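Local coordinates for protein 16S rRNA methylase (Uncultured bacterium, PDB 7JLZ) that probably methylates an adenine of 16S ribosomal RNA in the 30S subunit, a modification linked to aminoglycoside resistance, at residues K2-K7 against N63-S68; K25-D30 against L50-E55; K41-N46 against I73-Y78; T93-T98 against I124-G129. One frame throughout, in Å; residues are numbered along the deposited sequence. Where two conformers were deposited one is given.

Contact 1: residues K2-K7 against N63-S68; sequences KVVTGK and NYSRKS. With SO4 (sulfate ion), chain B.
S65 meets the end of strand 2-5 through a hydrogen bond. The amide N of G6 donates to S65 OG at 3.0 Å, with an angle of 152° at the hydrogen. S65 OG sits between its own backbone N and carbonyl carbon (chi1 56°), where its single proton can be directed to L61 O or E62 O, one turn back in the helix, or shared between them.

Van der Waals contacts are few and close. V4 O lies 3.3 Å from S65 CB, and V4 CG1 touches S65 OG. G6 CA lies over one face of the R66 guanidinium. K7 runs alongside R66, pointing the same way, and its CG reaches the guanidinium edge.

A sulfate ion, probably from the crystallisation liquor, joins the two segments. R66 NH2 donates to sulfate O1 at 2.8 Å, and R66 NE donates to O2 at 3.1 Å. The backbone amide of K7 adds a straighter bond from N to O4, 2.8 Å long at 166°. R66 NH2 also forms a salt bridge with E62. The site can thus hold a tetrahedral anion.

Strand 2-5 pairs with strand 8-11 in an N-terminal beta-hairpin. V4 hydrogen-bonds through its backbone to Y78 of strand 76-80, and its side chain rests on L61 and L80. The hairpin thus lies against both helix 58-70 and the edge of the main sheet.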
loop_
_atom_site.group_PDB
_atom_site.type_symbol
_atom_site.label_atom_id
_atom_site.label_comp_id
_atom_site.label_asym_id
_atom_site.label_seq_id
_atom_site.Cartn_x
_atom_site.Cartn_y
_atom_site.Cartn_z
ATOM N N LYS A 2 15.772 6.481 -3.553
ATOM C CA LYS A 2 16.196 5.839 -4.789
ATOM C C LYS A 2 14.966 5.475 -5.615
ATOM O O LYS A 2 14.153 4.648 -5.191
ATOM C CB LYS A 2 17.045 4.604 -4.485
ATOM C CG LYS A 2 18.356 4.900 -3.737
ATOM C CD LYS A 2 19.320 5.751 -4.557
ATOM C CE LYS A 2 20.719 5.877 -3.880
ATOM N NZ LYS A 2 20.681 6.583 -2.568
ATOM N N VAL A 3 14.835 6.107 -6.784
ATOM C CA VAL A 3 13.703 5.924 -7.687
ATOM C C VAL A 3 14.082 4.883 -8.732
ATOM O O VAL A 3 15.165 4.965 -9.326
ATOM C CB VAL A 3 13.304 7.261 -8.338
ATOM C CG1 VAL A 3 12.297 7.065 -9.446
ATOM C CG2 VAL A 3 12.741 8.226 -7.272
ATOM N N VAL A 4 13.206 3.902 -8.947
ATOM C CA VAL A 4 13.450 2.814 -9.885
ATOM C C VAL A 4 12.857 3.166 -11.241
ATOM O O VAL A 4 11.683 3.544 -11.343
ATOM C CB VAL A 4 12.857 1.489 -9.368
ATOM C CG1 VAL A 4 13.066 0.360 -10.391
ATOM C CG2 VAL A 4 13.447 1.111 -8.011
ATOM N N THR A 5 13.655 2.994 -12.294
ATOM C CA THR A 5 13.188 3.132 -13.676
ATOM C C THR A 5 13.832 2.001 -14.472
ATOM O O THR A 5 15.010 2.085 -14.832
ATOM C CB THR A 5 13.537 4.496 -14.265
ATOM O OG1 THR A 5 12.900 5.529 -13.503
ATOM C CG2 THR A 5 13.066 4.591 -15.693
ATOM N N GLY A 6 13.068 0.944 -14.722
ATOM C CA GLY A 6 13.627 -0.209 -15.414
ATOM C C GLY A 6 14.748 -0.828 -14.601
ATOM O O GLY A 6 14.636 -1.024 -13.384
ATOM N N LYS A 7 15.863 -1.099 -15.266
ATOM C CA LYS A 7 17.006 -1.722 -14.615
ATOM C C LYS A 7 17.884 -0.720 -13.882
ATOM O O LYS A 7 18.977 -1.085 -13.437
ATOM C CB LYS A 7 17.839 -2.495 -15.641
ATOM C CG LYS A 7 17.132 -3.735 -16.162
ATOM C CD LYS A 7 18.088 -4.668 -16.889
ATOM C CE LYS A 7 17.358 -5.903 -17.392
ATOM N NZ LYS A 7 18.303 -6.921 -17.927
ATOM N N ASN A 63 9.657 -3.919 -14.308
ATOM C CA ASN A 63 8.749 -3.995 -15.459
ATOM C C ASN A 63 7.781 -2.810 -15.495
ATOM O O ASN A 63 7.679 -2.112 -16.511
ATOM C CB ASN A 63 7.977 -5.319 -15.428
ATOM C CG ASN A 63 6.937 -5.427 -16.547
ATOM O OD1 ASN A 63 7.147 -4.939 -17.658
ATOM N ND2 ASN A 63 5.816 -6.076 -16.252
ATOM N N TYR A 64 7.060 -2.560 -14.394
ATOM C CA TYR A 64 6.043 -1.509 -14.418
ATOM C C TYR A 64 6.641 -0.110 -14.353
ATOM O O TYR A 64 6.025 0.833 -14.863
ATOM C CB TYR A 64 5.012 -1.712 -13.295
ATOM C CG TYR A 64 3.908 -2.633 -13.789
ATOM C CD1 TYR A 64 2.941 -2.169 -14.684
ATOM C CD2 TYR A 64 3.872 -3.968 -13.424
ATOM C CE1 TYR A 64 1.944 -3.013 -15.185
ATOM C CE2 TYR A 64 2.876 -4.833 -13.924
ATOM C CZ TYR A 64 1.914 -4.340 -14.794
ATOM O OH TYR A 64 0.934 -5.183 -15.295
ATOM N N SER A 65 7.819 0.067 -13.751
ATOM C CA SER A 65 8.432 1.392 -13.817
ATOM C C SER A 65 8.872 1.710 -15.238
ATOM O O SER A 65 8.797 2.865 -15.674
ATOM C CB SER A 65 9.611 1.502 -12.844
ATOM O OG SER A 65 10.580 0.491 -13.076
ATOM N N ARG A 66 9.335 0.694 -15.976
ATOM C CA ARG A 66 9.701 0.897 -17.374
ATOM C C ARG A 66 8.461 1.157 -18.222
ATOM O O ARG A 66 8.455 2.066 -19.059
ATOM C CB ARG A 66 10.480 -0.313 -17.889
ATOM C CG ARG A 66 10.885 -0.212 -19.346
ATOM C CD ARG A 66 11.348 -1.558 -19.898
ATOM N NE ARG A 66 12.511 -2.083 -19.185
ATOM C CZ ARG A 66 12.508 -3.194 -18.454
ATOM N NH1 ARG A 66 11.400 -3.919 -18.331
ATOM N NH2 ARG A 66 13.627 -3.591 -17.860
ATOM N N LYS A 67 7.400 0.368 -18.018
ATOM C CA LYS A 67 6.140 0.609 -18.723
ATOM C C LYS A 67 5.636 2.022 -18.477
ATOM O O LYS A 67 5.210 2.714 -19.407
ATOM C CB LYS A 67 5.071 -0.394 -18.284
ATOM C CG LYS A 67 5.051 -1.689 -19.045
ATOM C CD LYS A 67 3.907 -2.590 -18.578
ATOM C CE LYS A 67 2.546 -2.004 -18.912
ATOM N NZ LYS A 67 2.158 -2.178 -20.344
ATOM N N SER A 68 5.644 2.451 -17.212
ATOM C CA SER A 68 5.141 3.775 -16.866
ATOM C C SER A 68 5.943 4.866 -17.561
ATOM O O SER A 68 5.379 5.853 -18.043
ATOM C CB SER A 68 5.182 3.962 -15.346
ATOM O OG SER A 68 4.428 2.949 -14.711
HETATM S S SO4 B . 15.912 -0.679 -19.136
HETATM O O1 SO4 B . 15.690 -2.081 -18.912
HETATM O O2 SO4 B . 14.762 -0.108 -19.784
HETATM O O3 SO4 B . 17.069 -0.505 -19.972
HETATM O O4 SO4 B . 16.127 -0.020 -17.876
#

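Contact 2: residues K25-D30 against L50-E55; sequences KKVEVD and LFIGIE
The F51 ring meets two acidic side chains, E28 and D30, on one face of a parallel strand pair. D30 comes to the ring edge, with its carboxylate nearly coplanar with the ring, 16° between the planes. D30 OD2 lies 3.6 Å from F51 CD2 and has no polar partner in the model. The E28 carboxylate is turned much more steeply, 66° from the ring. Its extended chain starts with CG opposite the backbone N (chi1 175°) and brings OE1 to 3.3 Å from F51 CE2. E28 OE2 and D30 OD1 are 2.6 Å apart, so one acid probably holds a proton.

The other face is apolar. V27 CG1 touches I52 CD1 at 3.9 Å, and V29 CG1 touches I54 CD1 at 3.7 Å. Each valine reaches diagonally to the isoleucine two residues beyond its own partner.

Backbone bonds fix the register, V27 beside L50 and V29 beside I52. E28 N to L50 O, at 2.7 Å, is nearly straight. The ladder ends in a weak bond from I54 N to D30 O, 3.3 Å long. There a water donates to both D30 O and E55 OE2, and E55 OE2 also accepts from G32 N.

Helix 37-45 connects the two strands, making the beta-alpha-beta unit of a Rossmann-like methyltransferase. In such folds an acid ending the second strand commonly binds the cofactor ribose. E55 has that position and may do the same.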
loop_
_atom_site.group_PDB
_atom_site.type_symbol
_atom_site.label_atom_id
_atom_site.label_comp_id
_atom_site.label_asym_id
_atom_site.label_seq_id
_atom_site.Cartn_x
_atom_site.Cartn_y
_atom_site.Cartn_z
ATOM N N LYS A 25 -2.800 17.329 -6.470
ATOM C CA LYS A 25 -3.742 17.625 -5.398
ATOM C C LYS A 25 -3.903 16.477 -4.410
ATOM O O LYS A 25 -4.309 16.717 -3.267
ATOM C CB LYS A 25 -5.107 17.988 -5.987
ATOM C CG LYS A 25 -5.092 19.294 -6.767
ATOM C CD LYS A 25 -4.595 20.437 -5.891
ATOM C CE LYS A 25 -4.149 21.637 -6.720
ATOM N NZ LYS A 25 -2.812 21.423 -7.348
ATOM N N LYS A 26 -3.601 15.246 -4.823
ATOM C CA LYS A 26 -3.626 14.070 -3.964
ATOM C C LYS A 26 -2.376 13.245 -4.205
ATOM O O LYS A 26 -1.940 13.087 -5.350
ATOM C CB LYS A 26 -4.832 13.156 -4.230
ATOM C CG LYS A 26 -6.217 13.735 -4.044
ATOM C CD LYS A 26 -7.233 12.626 -4.371
ATOM C CE LYS A 26 -8.684 13.060 -4.181
ATOM N NZ LYS A 26 -9.166 13.948 -5.274
ATOM N N VAL A 27 -1.829 12.685 -3.129
ATOM C CA VAL A 27 -0.713 11.750 -3.189
ATOM C C VAL A 27 -1.154 10.458 -2.520
ATOM O O VAL A 27 -1.771 10.488 -1.448
ATOM C CB VAL A 27 0.547 12.321 -2.515
ATOM C CG1 VAL A 27 1.662 11.281 -2.474
ATOM C CG2 VAL A 27 1.005 13.584 -3.231
ATOM N N GLU A 28 -0.876 9.331 -3.172
ATOM C CA GLU A 28 -1.173 8.018 -2.627
ATOM C C GLU A 28 0.098 7.181 -2.601
ATOM O O GLU A 28 0.830 7.120 -3.594
ATOM C CB GLU A 28 -2.260 7.303 -3.443
ATOM C CG GLU A 28 -2.495 5.872 -2.947
ATOM C CD GLU A 28 -3.726 5.231 -3.556
ATOM O OE1 GLU A 28 -4.693 5.958 -3.852
ATOM O OE2 GLU A 28 -3.710 3.984 -3.737
ATOM N N VAL A 29 0.368 6.549 -1.463
ATOM C CA VAL A 29 1.498 5.639 -1.313
ATOM C C VAL A 29 0.948 4.222 -1.259
ATOM O O VAL A 29 0.016 3.951 -0.494
ATOM C CB VAL A 29 2.319 5.964 -0.051
ATOM C CG1 VAL A 29 3.350 4.879 0.218
ATOM C CG2 VAL A 29 2.961 7.365 -0.198
ATOM N N ASP A 30 1.545 3.321 -2.039
ATOM C CA ASP A 30 1.044 1.956 -2.225
ATOM C C ASP A 30 2.116 0.952 -1.819
ATOM O O ASP A 30 3.183 0.895 -2.439
ATOM C CB ASP A 30 0.639 1.738 -3.683
ATOM C CG ASP A 30 -0.511 2.609 -4.082
ATOM O OD1 ASP A 30 -1.508 2.608 -3.340
ATOM O OD2 ASP A 30 -0.418 3.318 -5.102
ATOM N N LEU A 50 -0.924 11.472 -7.593
ATOM C CA LEU A 50 0.396 10.860 -7.707
ATOM C C LEU A 50 0.396 9.546 -6.934
ATOM O O LEU A 50 0.084 9.524 -5.737
ATOM C CB LEU A 50 1.478 11.802 -7.178
ATOM C CG LEU A 50 2.914 11.265 -7.176
ATOM C CD1 LEU A 50 3.422 11.010 -8.584
ATOM C CD2 LEU A 50 3.832 12.257 -6.439
ATOM N N PHE A 51 0.747 8.453 -7.604
ATOM C CA PHE A 51 0.813 7.144 -6.967
ATOM C C PHE A 51 2.266 6.721 -6.807
ATOM O O PHE A 51 3.031 6.725 -7.779
ATOM C CB PHE A 51 0.039 6.095 -7.779
ATOM C CG PHE A 51 -1.442 6.373 -7.857
ATOM C CD1 PHE A 51 -1.948 7.218 -8.830
ATOM C CD2 PHE A 51 -2.323 5.806 -6.942
ATOM C CE1 PHE A 51 -3.303 7.496 -8.899
ATOM C CE2 PHE A 51 -3.694 6.080 -7.014
ATOM C CZ PHE A 51 -4.177 6.928 -7.992
ATOM N N ILE A 52 2.631 6.315 -5.593
ATOM C CA ILE A 52 4.003 5.970 -5.252
ATOM C C ILE A 52 4.034 4.541 -4.741
ATOM O O ILE A 52 3.483 4.258 -3.673
ATOM C CB ILE A 52 4.569 6.916 -4.182
ATOM C CG1 ILE A 52 4.394 8.362 -4.644
ATOM C CG2 ILE A 52 6.011 6.547 -3.888
ATOM C CD1 ILE A 52 4.912 9.410 -3.637
ATOM N N GLY A 53 4.710 3.652 -5.464
ATOM C CA GLY A 53 4.937 2.292 -4.993
ATOM C C GLY A 53 6.295 2.174 -4.323
ATOM O O GLY A 53 7.283 2.720 -4.813
ATOM N N ILE A 54 6.346 1.440 -3.206
ATOM C CA ILE A 54 7.589 1.231 -2.460
ATOM C C ILE A 54 7.790 -0.259 -2.213
ATOM O O ILE A 54 6.957 -0.898 -1.559
ATOM C CB ILE A 54 7.580 1.989 -1.122
ATOM C CG1 ILE A 54 7.175 3.449 -1.355
ATOM C CG2 ILE A 54 8.959 1.917 -0.457
ATOM C CD1 ILE A 54 7.013 4.248 -0.048
ATOM N N GLU A 55 8.896 -0.801 -2.713
ATOM C CA GLU A 55 9.269 -2.196 -2.517
ATOM C C GLU A 55 10.773 -2.324 -2.316
ATOM O O GLU A 55 11.541 -1.468 -2.762
ATOM C CB GLU A 55 8.835 -3.072 -3.705
ATOM C CG GLU A 55 7.324 -3.080 -3.919
ATOM C CD GLU A 55 6.551 -3.737 -2.778
ATOM O OE1 GLU A 55 7.087 -4.663 -2.138
ATOM O OE2 GLU A 55 5.400 -3.296 -2.527
HETATM O O HOH W 1 4.197 -1.323 -3.782
#

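Contact 3: residues K41-N46 against I73-Y78; sequences KNAKEN and ITNAIY
N75 reaches across to the end of helix 37-45 and donates from ND2 to A43 O. The bond is 3.0 Å long and fairly straight, 166° at the hydrogen. N75 CG lies between its backbone N and carbonyl carbon (chi1 59°), which swings the amide toward the helix. The acceptor lies in the N75 amide plane, but the donor approaches the A43 carbonyl from well off its axis. N46 N bonds to A43 O from the opposite face, so this oxygen has two donors. N75 ND2 also hydrogen-bonds to T49 O.

A43 CB fits among three side chains. It is 3.5 Å from N75 OD1, 3.6 Å from I73 CG2 and 3.7 Å from A76 CB. I73 divides its branches between two residues. CG2, opposite the backbone N, goes to A43, while the bend at chi2 (-62°) sets CD1 3.6 Å from K44 CG. K44 touches through CG, and the chain then bends at chi3 and chi4.

The residues from I73 to A76 form a type I beta turn that leads into strand 76-80. A43 and N46 also touch F51 of strand 49-55, and A76 packs on V39 and S68. The helix end thus packs on the F51 face of the sheet, over strands 49-55 and 76-80, beside helix 58-70.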
loop_
_atom_site.group_PDB
_atom_site.type_symbol
_atom_site.label_atom_id
_atom_site.label_comp_id
_atom_site.label_asym_id
_atom_site.label_seq_id
_atom_site.Cartn_x
_atom_site.Cartn_y
_atom_site.Cartn_z
ATOM N N LYS A 41 -1.798 0.832 -12.868
ATOM C CA LYS A 41 -3.203 0.806 -13.239
ATOM C C LYS A 41 -3.947 1.994 -12.649
ATOM O O LYS A 41 -4.747 2.641 -13.334
ATOM C CB LYS A 41 -3.823 -0.515 -12.789
ATOM C CG LYS A 41 -3.267 -1.724 -13.530
ATOM C CD LYS A 41 -3.794 -1.801 -14.966
ATOM C CE LYS A 41 -3.385 -3.098 -15.669
ATOM N NZ LYS A 41 -4.018 -3.238 -17.027
ATOM N N ASN A 42 -3.673 2.323 -11.385
ATOM C CA ASN A 42 -4.402 3.418 -10.760
ATOM C C ASN A 42 -3.946 4.772 -11.292
ATOM O O ASN A 42 -4.779 5.664 -11.507
ATOM C CB ASN A 42 -4.282 3.324 -9.239
ATOM C CG ASN A 42 -5.323 2.387 -8.649
ATOM O OD1 ASN A 42 -5.012 1.280 -8.222
ATOM N ND2 ASN A 42 -6.575 2.826 -8.647
ATOM N N ALA A 43 -2.647 4.930 -11.563
ATOM C CA ALA A 43 -2.158 6.169 -12.169
ATOM C C ALA A 43 -2.831 6.449 -13.510
ATOM O O ALA A 43 -3.243 7.581 -13.788
ATOM C CB ALA A 43 -0.640 6.106 -12.341
ATOM N N LYS A 44 -2.951 5.423 -14.358
ATOM C CA LYS A 44 -3.610 5.607 -15.651
ATOM C C LYS A 44 -5.048 6.073 -15.494
ATOM O O LYS A 44 -5.558 6.800 -16.350
ATOM C CB LYS A 44 -3.576 4.304 -16.447
ATOM C CG LYS A 44 -2.243 3.983 -17.080
ATOM C CD LYS A 44 -2.285 2.584 -17.666
ATOM C CE LYS A 44 -3.320 2.469 -18.760
ATOM N NZ LYS A 44 -2.787 2.960 -20.057
ATOM N N GLU A 45 -5.720 5.655 -14.424
ATOM C CA GLU A 45 -7.127 5.959 -14.217
ATOM C C GLU A 45 -7.369 7.281 -13.503
ATOM O O GLU A 45 -8.485 7.806 -13.576
ATOM C CB GLU A 45 -7.785 4.832 -13.417
ATOM C CG GLU A 45 -7.842 3.520 -14.165
ATOM C CD GLU A 45 -8.583 3.646 -15.483
ATOM O OE1 GLU A 45 -7.946 3.499 -16.549
ATOM O OE2 GLU A 45 -9.803 3.909 -15.452
ATOM N N ASN A 46 -6.367 7.828 -12.809
ATOM C CA ASN A 46 -6.536 9.056 -12.020
ATOM C C ASN A 46 -5.322 9.951 -12.264
ATOM O O ASN A 46 -4.355 9.922 -11.498
ATOM C CB ASN A 46 -6.706 8.744 -10.537
ATOM C CG ASN A 46 -7.775 7.703 -10.272
ATOM O OD1 ASN A 46 -8.949 8.034 -10.091
ATOM N ND2 ASN A 46 -7.372 6.434 -10.238
ATOM N N ILE A 73 3.335 7.656 -18.243
ATOM C CA ILE A 73 2.447 7.665 -17.066
ATOM C C ILE A 73 3.234 8.366 -15.965
ATOM O O ILE A 73 3.835 7.750 -15.084
ATOM C CB ILE A 73 1.997 6.257 -16.667
ATOM C CG1 ILE A 73 1.451 5.491 -17.877
ATOM C CG2 ILE A 73 0.961 6.321 -15.553
ATOM C CD1 ILE A 73 0.235 6.117 -18.505
ATOM N N THR A 74 3.226 9.701 -16.016
ATOM C CA THR A 74 4.125 10.495 -15.190
ATOM C C THR A 74 3.678 10.600 -13.736
ATOM O O THR A 74 4.467 11.047 -12.895
ATOM C CB THR A 74 4.283 11.895 -15.789
ATOM O OG1 THR A 74 2.995 12.422 -16.120
ATOM C CG2 THR A 74 5.135 11.839 -17.052
ATOM N N ASN A 75 2.448 10.200 -13.417
ATOM C CA ASN A 75 1.971 10.214 -12.041
ATOM C C ASN A 75 2.137 8.865 -11.355
ATOM O O ASN A 75 1.466 8.599 -10.349
ATOM C CB ASN A 75 0.512 10.669 -11.987
ATOM C CG ASN A 75 -0.418 9.770 -12.788
ATOM O OD1 ASN A 75 -0.049 9.235 -13.840
ATOM N ND2 ASN A 75 -1.638 9.607 -12.294
ATOM N N ALA A 76 3.013 8.011 -11.882
ATOM C CA ALA A 76 3.395 6.758 -11.239
ATOM C C ALA A 76 4.893 6.811 -10.977
ATOM O O ALA A 76 5.675 7.038 -11.904
ATOM C CB ALA A 76 3.032 5.553 -12.112
ATOM N N ILE A 77 5.290 6.628 -9.721
ATOM C CA ILE A 77 6.700 6.599 -9.363
ATOM C C ILE A 77 6.947 5.403 -8.453
ATOM O O ILE A 77 6.066 4.983 -7.692
ATOM C CB ILE A 77 7.139 7.929 -8.710
ATOM C CG1 ILE A 77 8.658 7.990 -8.567
ATOM C CG2 ILE A 77 6.461 8.129 -7.378
ATOM C CD1 ILE A 77 9.135 9.245 -7.889
ATOM N N TYR A 78 8.153 4.833 -8.563
ATOM C CA TYR A 78 8.507 3.577 -7.915
ATOM C C TYR A 78 9.814 3.740 -7.157
ATOM O O TYR A 78 10.814 4.168 -7.737
ATOM C CB TYR A 78 8.635 2.448 -8.954
ATOM C CG TYR A 78 7.378 2.285 -9.782
ATOM C CD1 TYR A 78 7.145 3.084 -10.909
ATOM C CD2 TYR A 78 6.417 1.343 -9.436
ATOM C CE1 TYR A 78 5.985 2.954 -11.653
ATOM C CE2 TYR A 78 5.254 1.192 -10.191
ATOM C CZ TYR A 78 5.048 2.004 -11.296
ATOM O OH TYR A 78 3.901 1.872 -12.048
#

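Contact 4: residues T93-T98 against I124-G129; sequences TADKLT and ILKSNG
The D95 carboxylate is the flat side-chain group that meets K126, and the extended lysine chain runs across it. D95 OD1 lies 3.3 Å from K126 CD and 3.6 Å from K126 NZ, a long salt bridge. A water links the same pair, donating to D95 OD2 and accepting from K126 NZ. D95 OD2 also accepts a hydrogen bond from V27 N of the neighbouring strand. The A94 peptide is flat too. K126 N donates to A94 O at 2.9 Å, almost straight at 176°, but comes in tilted 27° from the carbonyl plane. K126 CG touches the same oxygen.

A second backbone bond, from A94 N to I124 O, is 3.2 Å long. A94 and L125 pair here as a short parallel bridge. A type I turn then brings G129 back, its CA 3.3 Å from D95 O.

The apolar part lies on the other side. L97 CB meets L125 CD2 at 3.8 Å, and the L97 and I124 side chains cross at about a right angle. I124 CG2 also touches A94 CB.

The chemistry is divided. Backbone bonds and buried aliphatic groups join the start of strand 94-100 to the corner before strand 129-135. The exposed lysine adds a long ion pair bridged by a water, and D95 OD2 is shared between that water and V27 N.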
loop_
_atom_site.group_PDB
_atom_site.type_symbol
_atom_site.label_atom_id
_atom_site.label_comp_id
_atom_site.label_asym_id
_atom_site.label_seq_id
_atom_site.Cartn_x
_atom_site.Cartn_y
_atom_site.Cartn_z
ATOM N N THR A 93 3.537 12.595 3.750
ATOM C CA THR A 93 3.228 13.050 2.395
ATOM C C THR A 93 1.934 12.497 1.811
ATOM O O THR A 93 1.459 13.038 0.809
ATOM C CB THR A 93 4.366 12.702 1.413
ATOM O OG1 THR A 93 4.466 11.280 1.255
ATOM C CG2 THR A 93 5.706 13.265 1.892
ATOM N N ALA A 94 1.364 11.438 2.379
ATOM C CA ALA A 94 0.312 10.678 1.712
ATOM C C ALA A 94 -1.077 11.125 2.154
ATOM O O ALA A 94 -1.387 11.120 3.347
ATOM C CB ALA A 94 0.467 9.184 1.984
ATOM N N ASP A 95 -1.918 11.474 1.178
ATOM C CA ASP A 95 -3.344 11.625 1.446
ATOM C C ASP A 95 -4.017 10.268 1.603
ATOM O O ASP A 95 -5.031 10.149 2.308
ATOM C CB ASP A 95 -4.005 12.417 0.318
ATOM C CG ASP A 95 -3.424 13.810 0.169
ATOM O OD1 ASP A 95 -3.660 14.654 1.067
ATOM O OD2 ASP A 95 -2.715 14.051 -0.832
ATOM N N LYS A 96 -3.479 9.245 0.950
ATOM C CA LYS A 96 -3.983 7.888 1.091
ATOM C C LYS A 96 -2.812 6.923 1.096
ATOM O O LYS A 96 -1.869 7.079 0.321
ATOM C CB LYS A 96 -4.958 7.510 -0.023
ATOM C CG LYS A 96 -5.568 6.121 0.203
ATOM C CD LYS A 96 -6.456 5.651 -0.926
ATOM C CE LYS A 96 -7.076 4.303 -0.565
ATOM N NZ LYS A 96 -7.940 3.768 -1.651
ATOM N N LEU A 97 -2.894 5.924 1.974
ATOM C CA LEU A 97 -1.911 4.859 2.095
ATOM C C LEU A 97 -2.653 3.548 1.906
ATOM O O LEU A 97 -3.560 3.236 2.681
ATOM C CB LEU A 97 -1.223 4.887 3.463
ATOM C CG LEU A 97 -0.270 3.741 3.779
ATOM C CD1 LEU A 97 0.887 3.690 2.792
ATOM C CD2 LEU A 97 0.250 3.905 5.215
ATOM N N THR A 98 -2.290 2.801 0.875
ATOM C CA THR A 98 -2.880 1.486 0.642
ATOM C C THR A 98 -1.830 0.418 0.916
ATOM O O THR A 98 -0.708 0.490 0.400
ATOM C CB THR A 98 -3.449 1.386 -0.776
ATOM O OG1 THR A 98 -4.500 2.357 -0.912
ATOM C CG2 THR A 98 -4.036 -0.024 -1.055
ATOM N N ILE A 124 3.403 7.924 7.709
ATOM C CA ILE A 124 3.336 8.201 6.282
ATOM C C ILE A 124 2.175 9.146 5.972
ATOM O O ILE A 124 2.270 9.996 5.075
ATOM C CB ILE A 124 3.208 6.868 5.511
ATOM C CG1 ILE A 124 4.502 6.055 5.621
ATOM C CG2 ILE A 124 2.830 7.107 4.031
ATOM C CD1 ILE A 124 4.346 4.596 5.113
ATOM N N LEU A 125 1.081 9.036 6.718
ATOM C CA LEU A 125 -0.158 9.726 6.383
ATOM C C LEU A 125 -0.134 11.185 6.815
ATOM O O LEU A 125 0.397 11.521 7.874
ATOM C CB LEU A 125 -1.343 9.036 7.058
ATOM C CG LEU A 125 -1.809 7.750 6.403
ATOM C CD1 LEU A 125 -2.794 7.034 7.309
ATOM C CD2 LEU A 125 -2.449 8.110 5.083
ATOM N N LYS A 126 -0.756 12.042 6.003
ATOM C CA LYS A 126 -1.126 13.375 6.457
ATOM C C LYS A 126 -2.219 13.260 7.514
ATOM O O LYS A 126 -2.901 12.231 7.618
ATOM C CB LYS A 126 -1.628 14.224 5.291
ATOM C CG LYS A 126 -0.640 14.450 4.171
ATOM C CD LYS A 126 -1.236 15.421 3.181
ATOM C CE LYS A 126 -0.228 15.890 2.165
ATOM N NZ LYS A 126 -0.840 16.900 1.258
ATOM N N SER A 127 -2.426 14.348 8.268
ATOM C CA SER A 127 -3.312 14.286 9.430
ATOM C C SER A 127 -4.702 13.780 9.059
ATOM O O SER A 127 -5.274 12.935 9.759
ATOM C CB SER A 127 -3.386 15.655 10.109
ATOM O OG SER A 127 -3.839 16.652 9.211
ATOM N N ASN A 128 -5.256 14.244 7.943
ATOM C CA ASN A 128 -6.579 13.792 7.534
ATOM C C ASN A 128 -6.515 12.686 6.484
ATOM O O ASN A 128 -7.426 12.561 5.661
ATOM C CB ASN A 128 -7.412 14.969 7.032
ATOM C CG ASN A 128 -8.899 14.740 7.208
ATOM O OD1 ASN A 128 -9.320 13.878 7.985
ATOM N ND2 ASN A 128 -9.707 15.513 6.489
ATOM N N GLY A 129 -5.452 11.877 6.502
ATOM C CA GLY A 129 -5.289 10.848 5.498
ATOM C C GLY A 129 -6.120 9.614 5.779
ATOM O O GLY A 129 -6.633 9.413 6.878
HETATM O O HOH W 2 -0.854 16.156 -1.144
#

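Contacts 2, 3 and 4 reach one mixed sheet, and contact 1 adds the N-terminal hairpin at its edge. Contacts 1 and 3 meet where S68 O lies 2.7 Å from I73 N, a probable hydrogen bond. Contacts 2 and 3 join through F51 N and N75 O, 2.8 Å apart. Contacts 2 and 4 meet where V29 N lies 2.9 Å from K96 O. Contacts 1 and 4 are farthest apart, about 24 Å between centres. Contact 2 is central, its centre about 9 Å from those of contacts 3 and 4. Its E55 end probably borders the cofactor pocket. The sulfate belongs to contact 1.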